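Local structure of 3,4-dihydroxybenzoate decarboxylase (Enterobacter cloacae, 5NY5) at residues Tyr66-Ile71 with Arg132-Pro138; Asp126-Arg132 with Val174-Leu180. The protein probably catalyses the reversible decarboxylation of 3,4-dihydroxybenzoate to catechol, as a UbiD-family enzyme that depends on prenylated FMN and a metal ion. All coordinates share one frame; numbering follows the deposited sequence.

Contact 1: residues Tyr66-Ile71 with Arg132-Pro138; sequences YPGSRI and RKLLPAP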
ATOM      1  N   TYR A  66      39.304  46.511  -8.233  1.00 62.26           N
ATOM      2  CA  TYR A  66      38.938  46.614  -9.647  1.00 61.67           C
ATOM      3  C   TYR A  66      38.277  47.958  -9.916  1.00 61.62           C
ATOM      4  O   TYR A  66      37.075  48.033 -10.197  1.00 60.36           O
ATOM      5  CB  TYR A  66      38.011  45.466 -10.052  1.00 60.03           C
ATOM      6  CG  TYR A  66      38.678  44.115 -10.106  1.00 60.26           C
ATOM      7  CD1 TYR A  66      38.785  43.327  -8.969  1.00 60.29           C
ATOM      8  CD2 TYR A  66      39.188  43.622 -11.298  1.00 60.61           C
ATOM      9  CE1 TYR A  66      39.388  42.087  -9.015  1.00 60.71           C
ATOM     10  CE2 TYR A  66      39.792  42.384 -11.354  1.00 61.00           C
ATOM     11  CZ  TYR A  66      39.889  41.621 -10.210  1.00 61.07           C
ATOM     12  OH  TYR A  66      40.489  40.386 -10.261  1.00 61.66           O
ATOM     13  N   PRO A  67      39.038  49.049  -9.848  1.00 63.16           N
ATOM     14  CA  PRO A  67      38.489  50.339 -10.277  1.00 63.41           C
ATOM     15  C   PRO A  67      38.165  50.306 -11.761  1.00 63.01           C
ATOM     16  O   PRO A  67      38.870  49.682 -12.556  1.00 63.35           O
ATOM     17  CB  PRO A  67      39.614  51.329  -9.962  1.00 65.46           C
ATOM     18  CG  PRO A  67      40.850  50.503  -9.981  1.00 66.33           C
ATOM     19  CD  PRO A  67      40.446  49.167  -9.434  1.00 64.96           C
ATOM     20  N   GLY A  68      37.077  50.974 -12.131  1.00 62.42           N
ATOM     21  CA  GLY A  68      36.604  50.942 -13.496  1.00 62.06           C
ATOM     22  C   GLY A  68      35.757  49.742 -13.852  1.00 60.39           C
ATOM     23  O   GLY A  68      35.183  49.715 -14.948  1.00 61.22           O
ATOM     24  N   SER A  69      35.666  48.747 -12.976  1.00 59.49           N
ATOM     25  CA  SER A  69      34.769  47.621 -13.182  1.00 57.99           C
ATOM     26  C   SER A  69      33.449  47.869 -12.468  1.00 57.00           C
ATOM     27  O   SER A  69      33.387  48.572 -11.457  1.00 57.35           O
ATOM     28  CB  SER A  69      35.394  46.319 -12.678  1.00 57.76           C
ATOM     29  OG  SER A  69      36.372  45.832 -13.576  1.00 58.51           O
ATOM     30  N   ARG A  70      32.385  47.291 -13.018  1.00 55.90           N
ATOM     31  CA  ARG A  70      31.072  47.333 -12.390  1.00 54.98           C
ATOM     32  C   ARG A  70      30.360  46.022 -12.691  1.00 53.80           C
ATOM     33  O   ARG A  70      30.278  45.611 -13.851  1.00 53.69           O
ATOM     34  CB  ARG A  70      30.255  48.536 -12.878  1.00 55.34           C
ATOM     35  CG  ARG A  70      30.287  48.768 -14.378  1.00 55.79           C
ATOM     36  CD  ARG A  70      29.411  49.946 -14.768  1.00 56.33           C
ATOM     37  NE  ARG A  70      29.409  50.170 -16.209  1.00 56.92           N
ATOM     38  CZ  ARG A  70      28.662  51.080 -16.825  1.00 57.60           C
ATOM     39  NH1 ARG A  70      27.851  51.860 -16.127  1.00 57.77           N
ATOM     40  NH2 ARG A  70      28.727  51.207 -18.142  1.00 58.26           N
ATOM     41  N   ILE A  71      29.860  45.370 -11.644  1.00 53.08           N
ATOM     42  CA  ILE A  71      29.331  44.014 -11.726  1.00 52.15           C
ATOM     43  C   ILE A  71      27.818  44.052 -11.571  1.00 51.40           C
ATOM     44  O   ILE A  71      27.286  44.745 -10.697  1.00 51.45           O
ATOM     45  CB  ILE A  71      29.976  43.105 -10.664  1.00 52.15           C
ATOM     46  CG1 ILE A  71      31.489  43.061 -10.879  1.00 53.12           C
ATOM     47  CG2 ILE A  71      29.383  41.708 -10.720  1.00 51.35           C
ATOM     48  CD1 ILE A  71      32.225  42.176  -9.911  1.00 53.43           C
ATOM     49  N   ARG A 132      42.693  37.559 -14.639  1.00 64.49           N
ATOM     50  CA  ARG A 132      42.338  37.987 -13.291  1.00 63.92           C
ATOM     51  C   ARG A 132      42.399  39.503 -13.155  1.00 64.01           C
ATOM     52  O   ARG A 132      41.550  40.106 -12.490  1.00 62.87           O
ATOM     53  CB  ARG A 132      43.255  37.325 -12.263  1.00 66.97           C
ATOM     54  CG  ARG A 132      42.997  35.847 -12.022  1.00 66.05           C
ATOM     55  CD  ARG A 132      43.716  34.964 -13.032  1.00 67.26           C
ATOM     56  NE  ARG A 132      44.410  33.858 -12.379  1.00 70.73           N
ATOM     57  CZ  ARG A 132      45.722  33.813 -12.178  1.00 73.27           C
ATOM     58  NH1 ARG A 132      46.494  34.811 -12.591  1.00 71.05           N
ATOM     59  NH2 ARG A 132      46.266  32.768 -11.571  1.00 72.77           N
ATOM     60  N   LYS A 133      43.405  40.138 -13.764  1.00 65.50           N
ATOM     61  CA  LYS A 133      43.482  41.594 -13.738  1.00 65.79           C
ATOM     62  C   LYS A 133      42.399  42.240 -14.589  1.00 64.42           C
ATOM     63  O   LYS A 133      42.061  43.406 -14.365  1.00 64.24           O
ATOM     64  CB  LYS A 133      44.849  42.074 -14.234  1.00 67.95           C
ATOM     65  CG  LYS A 133      46.057  41.477 -13.535  1.00 69.76           C
ATOM     66  CD  LYS A 133      47.335  42.079 -14.112  1.00 71.99           C
ATOM     67  CE  LYS A 133      48.575  41.310 -13.690  1.00 74.06           C
ATOM     68  NZ  LYS A 133      48.799  41.344 -12.219  1.00 74.55           N
ATOM     69  N   LEU A 134      41.853  41.510 -15.556  1.00 63.62           N
ATOM     70  CA  LEU A 134      40.949  42.083 -16.542  1.00 62.72           C
ATOM     71  C   LEU A 134      39.496  42.068 -16.087  1.00 60.84           C
ATOM     72  O   LEU A 134      38.792  43.073 -16.233  1.00 60.34           O
ATOM     73  CB  LEU A 134      41.093  41.328 -17.865  1.00 63.03           C
ATOM     74  CG  LEU A 134      40.733  42.066 -19.151  1.00 63.11           C
ATOM     75  CD1 LEU A 134      41.353  43.449 -19.154  1.00 64.30           C
ATOM     76  CD2 LEU A 134      41.216  41.274 -20.349  1.00 63.95           C
ATOM     77  N   LEU A 135      39.029  40.951 -15.531  1.00 65.59           N
ATOM     78  CA  LEU A 135      37.628  40.790 -15.183  1.00 58.42           C
ATOM     79  C   LEU A 135      37.501  40.353 -13.723  1.00 57.95           C
ATOM     80  O   LEU A 135      38.149  39.381 -13.311  1.00 58.55           O
ATOM     81  CB  LEU A 135      36.960  39.767 -16.105  1.00 57.60           C
ATOM     82  CG  LEU A 135      37.013  40.123 -17.590  1.00 58.04           C
ATOM     83  CD1 LEU A 135      36.437  39.007 -18.437  1.00 57.56           C
ATOM     84  CD2 LEU A 135      36.273  41.422 -17.838  1.00 57.62           C
ATOM     85  N   PRO A 136      36.735  41.007 -12.965  1.00 57.20           N
ATOM     86  CA  PRO A 136      36.507  40.583 -11.570  1.00 56.89           C
ATOM     87  C   PRO A 136      35.399  39.536 -11.460  1.00 55.64           C
ATOM     88  O   PRO A 136      34.265  39.798 -11.059  1.00 54.61           O
ATOM     89  CB  PRO A 136      36.125  41.895 -10.882  1.00 56.78           C
ATOM     90  CG  PRO A 136      35.430  42.668 -11.953  1.00 56.27           C
ATOM     91  CD  PRO A 136      36.098  42.303 -13.257  1.00 56.86           C
ATOM     92  N   ALA A 137      35.733  38.311 -11.833  1.00 55.90           N
ATOM     93  CA  ALA A 137      34.776  37.216 -11.739  1.00 54.98           C
ATOM     94  C   ALA A 137      34.478  36.926 -10.274  1.00 54.81           C
ATOM     95  O   ALA A 137      35.411  36.677  -9.500  1.00 55.85           O
ATOM     96  CB  ALA A 137      35.318  35.972 -12.431  1.00 55.60           C
ATOM     97  N   PRO A 138      33.221  36.948  -9.851  1.00 53.70           N
ATOM     98  CA  PRO A 138      32.913  36.762  -8.434  1.00 53.66           C
ATOM     99  C   PRO A 138      32.857  35.291  -8.050  1.00 53.87           C
ATOM    100  O   PRO A 138      32.718  34.398  -8.886  1.00 53.77           O
ATOM    101  CB  PRO A 138      31.535  37.418  -8.278  1.00 52.51           C
ATOM    102  CG  PRO A 138      31.081  37.790  -9.686  1.00 51.97           C
ATOM    103  CD  PRO A 138      32.002  37.124 -10.651  1.00 52.61           C
TER

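Contact 2: residues Asp126-Arg132 with Val174-Leu180; sequences DPDFDLR and VQERDEL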
ATOM      1  N   ASP A 126      49.965  38.792 -25.409  1.00 79.46           N
ATOM      2  CA  ASP A 126      50.747  39.728 -24.612  1.00 80.51           C
ATOM      3  C   ASP A 126      51.239  39.030 -23.349  1.00 80.83           C
ATOM      4  O   ASP A 126      50.445  38.381 -22.657  1.00 79.06           O
ATOM      5  CB  ASP A 126      49.904  40.949 -24.248  1.00 78.91           C
ATOM      6  CG  ASP A 126      50.711  42.036 -23.568  1.00 80.23           C
ATOM      7  OD1 ASP A 126      51.092  41.857 -22.393  1.00 80.40           O
ATOM      8  OD2 ASP A 126      50.954  43.081 -24.208  1.00 91.53           O
ATOM      9  N   PRO A 127      52.529  39.131 -23.014  1.00 84.21           N
ATOM     10  CA  PRO A 127      53.027  38.442 -21.814  1.00 83.79           C
ATOM     11  C   PRO A 127      52.478  39.003 -20.517  1.00 82.40           C
ATOM     12  O   PRO A 127      52.440  38.277 -19.517  1.00 82.89           O
ATOM     13  CB  PRO A 127      54.546  38.629 -21.906  1.00 90.95           C
ATOM     14  CG  PRO A 127      54.722  39.861 -22.728  1.00 91.77           C
ATOM     15  CD  PRO A 127      53.596  39.857 -23.723  1.00 87.46           C
ATOM     16  N   ASP A 128      52.053  40.264 -20.494  1.00 81.42           N
ATOM     17  CA  ASP A 128      51.444  40.858 -19.313  1.00 79.96           C
ATOM     18  C   ASP A 128      49.939  40.638 -19.256  1.00 77.09           C
ATOM     19  O   ASP A 128      49.276  41.190 -18.372  1.00 75.74           O
ATOM     20  CB  ASP A 128      51.754  42.356 -19.256  1.00 80.76           C
ATOM     21  CG  ASP A 128      53.232  42.636 -19.085  1.00 83.71           C
ATOM     22  OD1 ASP A 128      53.882  41.926 -18.290  1.00 84.79           O
ATOM     23  OD2 ASP A 128      53.745  43.561 -19.749  1.00 85.12           O
ATOM     24  N   PHE A 129      49.388  39.850 -20.175  1.00 76.27           N
ATOM     25  CA  PHE A 129      47.963  39.554 -20.151  1.00 73.74           C
ATOM     26  C   PHE A 129      47.625  38.672 -18.956  1.00 72.83           C
ATOM     27  O   PHE A 129      48.352  37.730 -18.630  1.00 74.08           O
ATOM     28  CB  PHE A 129      47.543  38.866 -21.449  1.00 73.44           C
ATOM     29  CG  PHE A 129      46.094  38.480 -21.492  1.00 71.08           C
ATOM     30  CD1 PHE A 129      45.692  37.204 -21.136  1.00 70.36           C
ATOM     31  CD2 PHE A 129      45.134  39.391 -21.892  1.00 69.77           C
ATOM     32  CE1 PHE A 129      44.361  36.846 -21.174  1.00 68.36           C
ATOM     33  CE2 PHE A 129      43.800  39.037 -21.933  1.00 67.79           C
ATOM     34  CZ  PHE A 129      43.415  37.763 -21.574  1.00 67.07           C
ATOM     35  N   ASP A 130      46.511  38.987 -18.302  1.00 70.81           N
ATOM     36  CA  ASP A 130      46.053  38.217 -17.150  1.00 69.87           C
ATOM     37  C   ASP A 130      44.552  38.404 -17.027  1.00 67.47           C
ATOM     38  O   ASP A 130      44.082  39.529 -16.827  1.00 66.74           O
ATOM     39  CB  ASP A 130      46.761  38.660 -15.869  1.00 70.87           C
ATOM     40  CG  ASP A 130      46.512  37.714 -14.706  1.00 70.44           C
ATOM     41  OD1 ASP A 130      45.607  36.861 -14.807  1.00 69.05           O
ATOM     42  OD2 ASP A 130      47.220  37.827 -13.684  1.00 71.65           O
ATOM     43  N   LEU A 131      43.805  37.306 -17.139  1.00 66.41           N
ATOM     44  CA  LEU A 131      42.352  37.387 -17.053  1.00 64.29           C
ATOM     45  C   LEU A 131      41.901  37.845 -15.675  1.00 63.44           C
ATOM     46  O   LEU A 131      40.841  38.468 -15.544  1.00 61.99           O
ATOM     47  CB  LEU A 131      41.740  36.030 -17.398  1.00 63.65           C
ATOM     48  CG  LEU A 131      40.281  36.002 -17.843  1.00 61.82           C
ATOM     49  CD1 LEU A 131      40.026  37.060 -18.902  1.00 61.67           C
ATOM     50  CD2 LEU A 131      39.923  34.621 -18.365  1.00 61.72           C
ATOM     51  N   ARG A 132      42.693  37.559 -14.639  1.00 64.49           N
ATOM     52  CA  ARG A 132      42.338  37.987 -13.291  1.00 63.92           C
ATOM     53  C   ARG A 132      42.399  39.503 -13.155  1.00 64.01           C
ATOM     54  O   ARG A 132      41.550  40.106 -12.490  1.00 62.87           O
ATOM     55  CB  ARG A 132      43.255  37.325 -12.263  1.00 66.97           C
ATOM     56  CG  ARG A 132      42.997  35.847 -12.022  1.00 66.05           C
ATOM     57  CD  ARG A 132      43.716  34.964 -13.032  1.00 67.26           C
ATOM     58  NE  ARG A 132      44.410  33.858 -12.379  1.00 70.73           N
ATOM     59  CZ  ARG A 132      45.722  33.813 -12.178  1.00 73.27           C
ATOM     60  NH1 ARG A 132      46.494  34.811 -12.591  1.00 71.05           N
ATOM     61  NH2 ARG A 132      46.266  32.768 -11.571  1.00 72.77           N
ATOM     62  N   VAL A 174      37.439  30.321 -13.535  1.00 69.72           N
ATOM     63  CA  VAL A 174      38.747  30.867 -13.876  1.00 70.83           C
ATOM     64  C   VAL A 174      39.827  29.976 -13.277  1.00 72.64           C
ATOM     65  O   VAL A 174      39.847  29.730 -12.066  1.00 72.63           O
ATOM     66  CB  VAL A 174      38.883  32.312 -13.385  1.00 69.84           C
ATOM     67  CG1 VAL A 174      40.280  32.835 -13.655  1.00 71.25           C
ATOM     68  CG2 VAL A 174      37.840  33.195 -14.046  1.00 68.24           C
ATOM     69  N   GLN A 175      40.732  29.491 -14.123  1.00 74.35           N
ATOM     70  CA  GLN A 175      41.796  28.590 -13.702  1.00 76.35           C
ATOM     71  C   GLN A 175      43.173  29.234 -13.754  1.00 77.67           C
ATOM     72  O   GLN A 175      43.919  29.180 -12.773  1.00 78.51           O
ATOM     73  CB  GLN A 175      41.786  27.324 -14.570  1.00 77.74           C
ATOM     74  CG  GLN A 175      40.465  26.572 -14.559  1.00 76.81           C
ATOM     75  CD  GLN A 175      40.136  25.972 -13.204  1.00 76.66           C
ATOM     76  OE1 GLN A 175      40.999  25.856 -12.334  1.00 77.63           O
ATOM     77  NE2 GLN A 175      38.880  25.585 -13.021  1.00 75.59           N
ATOM     78  N   GLU A 176      43.531  29.842 -14.883  1.00 78.02           N
ATOM     79  CA  GLU A 176      44.833  30.478 -15.026  1.00 79.47           C
ATOM     80  C   GLU A 176      44.678  31.887 -15.582  1.00 78.45           C
ATOM     81  O   GLU A 176      43.555  32.374 -15.745  1.00 76.55           O
ATOM     82  CB  GLU A 176      45.741  29.650 -15.937  1.00 81.80           C
ATOM     83  CG  GLU A 176      45.893  28.196 -15.525  1.00 83.07           C
ATOM     84  CD  GLU A 176      46.699  28.026 -14.255  1.00 84.02           C
ATOM     85  OE1 GLU A 176      47.385  28.985 -13.845  1.00 84.19           O
ATOM     86  OE2 GLU A 176      46.649  26.927 -13.667  1.00 84.75           O
ATOM     87  N   ARG A 177      45.800  32.549 -15.875  1.00 79.86           N
ATOM     88  CA  ARG A 177      45.739  33.860 -16.510  1.00 79.27           C
ATOM     89  C   ARG A 177      45.135  33.792 -17.904  1.00 78.97           C
ATOM     90  O   ARG A 177      44.619  34.803 -18.394  1.00 77.89           O
ATOM     91  CB  ARG A 177      47.136  34.480 -16.585  1.00 81.24           C
ATOM     92  CG  ARG A 177      48.202  33.537 -17.114  1.00 83.74           C
ATOM     93  CD  ARG A 177      49.326  34.284 -17.813  1.00 85.65           C
ATOM     94  NE  ARG A 177      49.005  34.568 -19.209  1.00 85.67           N
ATOM     95  CZ  ARG A 177      49.884  35.008 -20.104  1.00 87.58           C
ATOM     96  NH1 ARG A 177      49.504  35.236 -21.354  1.00 87.58           N
ATOM     97  NH2 ARG A 177      51.143  35.216 -19.750  1.00 89.62           N
ATOM     98  N   ASP A 178      45.183  32.627 -18.554  1.00 80.05           N
ATOM     99  CA  ASP A 178      44.641  32.502 -19.901  1.00 80.03           C
ATOM    100  C   ASP A 178      43.858  31.210 -20.094  1.00 79.86           C
ATOM    101  O   ASP A 178      43.703  30.757 -21.234  1.00 80.67           O
ATOM    102  CB  ASP A 178      45.761  32.588 -20.941  1.00 82.35           C
ATOM    103  CG  ASP A 178      46.832  31.535 -20.736  1.00 84.64           C
ATOM    104  OD1 ASP A 178      46.845  30.892 -19.666  1.00 84.45           O
ATOM    105  OD2 ASP A 178      47.671  31.357 -21.643  1.00 86.75           O
ATOM    106  N   GLU A 179      43.356  30.607 -19.017  1.00 78.97           N
ATOM    107  CA  GLU A 179      42.658  29.332 -19.091  1.00 79.05           C
ATOM    108  C   GLU A 179      41.382  29.370 -18.263  1.00 76.87           C
ATOM    109  O   GLU A 179      41.352  29.948 -17.172  1.00 75.85           O
ATOM    110  CB  GLU A 179      43.552  28.184 -18.608  1.00 81.03           C
ATOM    111  CG  GLU A 179      44.811  27.992 -19.434  1.00 83.49           C
ATOM    112  CD  GLU A 179      45.687  26.880 -18.902  1.00 85.55           C
ATOM    113  OE1 GLU A 179      45.243  26.167 -17.977  1.00 85.08           O
ATOM    114  OE2 GLU A 179      46.819  26.719 -19.405  1.00 87.75           O
ATOM    115  N   LEU A 180      40.334  28.743 -18.791  1.00 76.35           N
ATOM    116  CA  LEU A 180      39.065  28.585 -18.099  1.00 74.62           C
ATOM    117  C   LEU A 180      38.612  27.139 -18.210  1.00 75.53           C
ATOM    118  O   LEU A 180      38.885  26.461 -19.205  1.00 77.05           O
ATOM    119  CB  LEU A 180      37.980  29.496 -18.683  1.00 72.85           C
ATOM    120  CG  LEU A 180      38.207  31.005 -18.703  1.00 71.88           C
ATOM    121  CD1 LEU A 180      37.382  31.627 -19.812  1.00 71.06           C
ATOM    122  CD2 LEU A 180      37.834  31.613 -17.366  1.00 70.39           C
TER

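Contact 1: residues Tyr66-Ile71 with Arg132-Pro138
Y66 lies flat on P136, with the proline CB over the middle of the phenol ring, 3.4 Å from the ring centroid and only 8° off its normal. This is a CH-pi contact on one face of the ring. At its edge, close to the ring plane, the phenol OH donates to the backbone O of R132; the bond from Y66 OH to R132 O is modelled at 2.5 Å, a very short length that is doubtful at this resolution. That carbonyl lies within the short helix 131-134, so the hydroxyl meets the helix while the ring face rests on the proline just beyond it. The first torsion of Y66 (chi1 -70°) sets the ring beside its own backbone N and lets it reach across to both partners.

S69 and I71 meet other atoms of the P136 ring. S69 OG sits against the ring carbons, 3.6 Å from P136 CD. I71 brings its CD1 methyl to within 3.8 Å of P136 CG, while its CG2 branch turns to P138, 4.4 Å from P138 CG.

Two turns shape these surfaces. A type II beta turn from Y66 to S69, closed by S69 N to Y66 O at 3.2 Å, brings both side chains to the same proline, with G68 at its left-handed corner. Across the contact, P136 is the centre of an inverse gamma turn, its bond from A137 N to L135 O being weak.

Further out, P136 also packs on L317 and P138 on T319, both of strand 316-319, next to strand 70-73 in the four-stranded mixed sheet. L135 and A137 face the other way, onto F149 of strand 148-157, so the linker after helix 131-134 is sandwiched between two sheets.

Contact 2: residues Asp126-Arg132 with Val174-Leu180
L131 and R177 meet through their backbones: L131 N donates to R177 O at 2.9 Å. This bond ties the start of helix 131-134 to the turn between strands 165-174 and 179-182, and the packed part of the contact gathers around it. F129 brings its ring to the same carbonyl, with F129 CE1 3.5 Å from R177 O. L131 CD2 meets L180 CD2 at 3.8 Å, the two leucines crossing at about a right angle. F129 and L131 both continue onto V309 of strand 303-311, and L180 onto F149.

Outward, the contact becomes polar and looser. R132 folds back along the turn, bent at chi2 and chi3, so that one face of its guanidinium lies over the peptide between E176 and R177, with R177 N above its centre, and its CD rests near V174 CG1. D130 holds it there: R132 NH1 makes a salt bridge to D130 OD1 at 3.1 Å. D130 OD1 also caps the helix as its N-cap side chain, accepting from R132 N at 3.0 Å, the two donors coming from opposite faces of the carboxylate plane, while R177 CB packs against it.

R177 itself runs along the loop 126-129 past three backbone carbonyls. One face of its guanidinium lies over F129 O, and R177 NH2 comes 3.3 Å from P127 O, but the angles are too poor for hydrogen bonds. Further along the loop, D126 closes its own Asx turn, D126 OD1 taking D128 N at 2.7 Å.

With the salt bridge kept within 126-132, the contact probably relies on the one backbone bond across it together with packing of L131, F129 and the R177 chain. The carbonyls near R177 probably favour its charge, as does the D130 carboxylate for R132.

In the fold
Both contacts hold helix 131-134: contact 2 at its N-cap and first residues, contact 1 through R132 O and the linker after the helix. R132 serves both, giving its backbone O to one and its guanidinium to the other. They also touch directly, L134 CD2 lying 3.8 Å from F129 CE2, and A137 packs on V174. Both are partly buried. Contact 1 joins the N-terminal family region to the Rift-related one mainly through proline and aromatic packing, whereas contact 2 stays within the Rift-related region and has a charged outer side. Neither contact reaches the cofactor site: the side chains of P138 and L180 are about 11 and 10 Å from that of R171, a prenylated-FMN-binding residue.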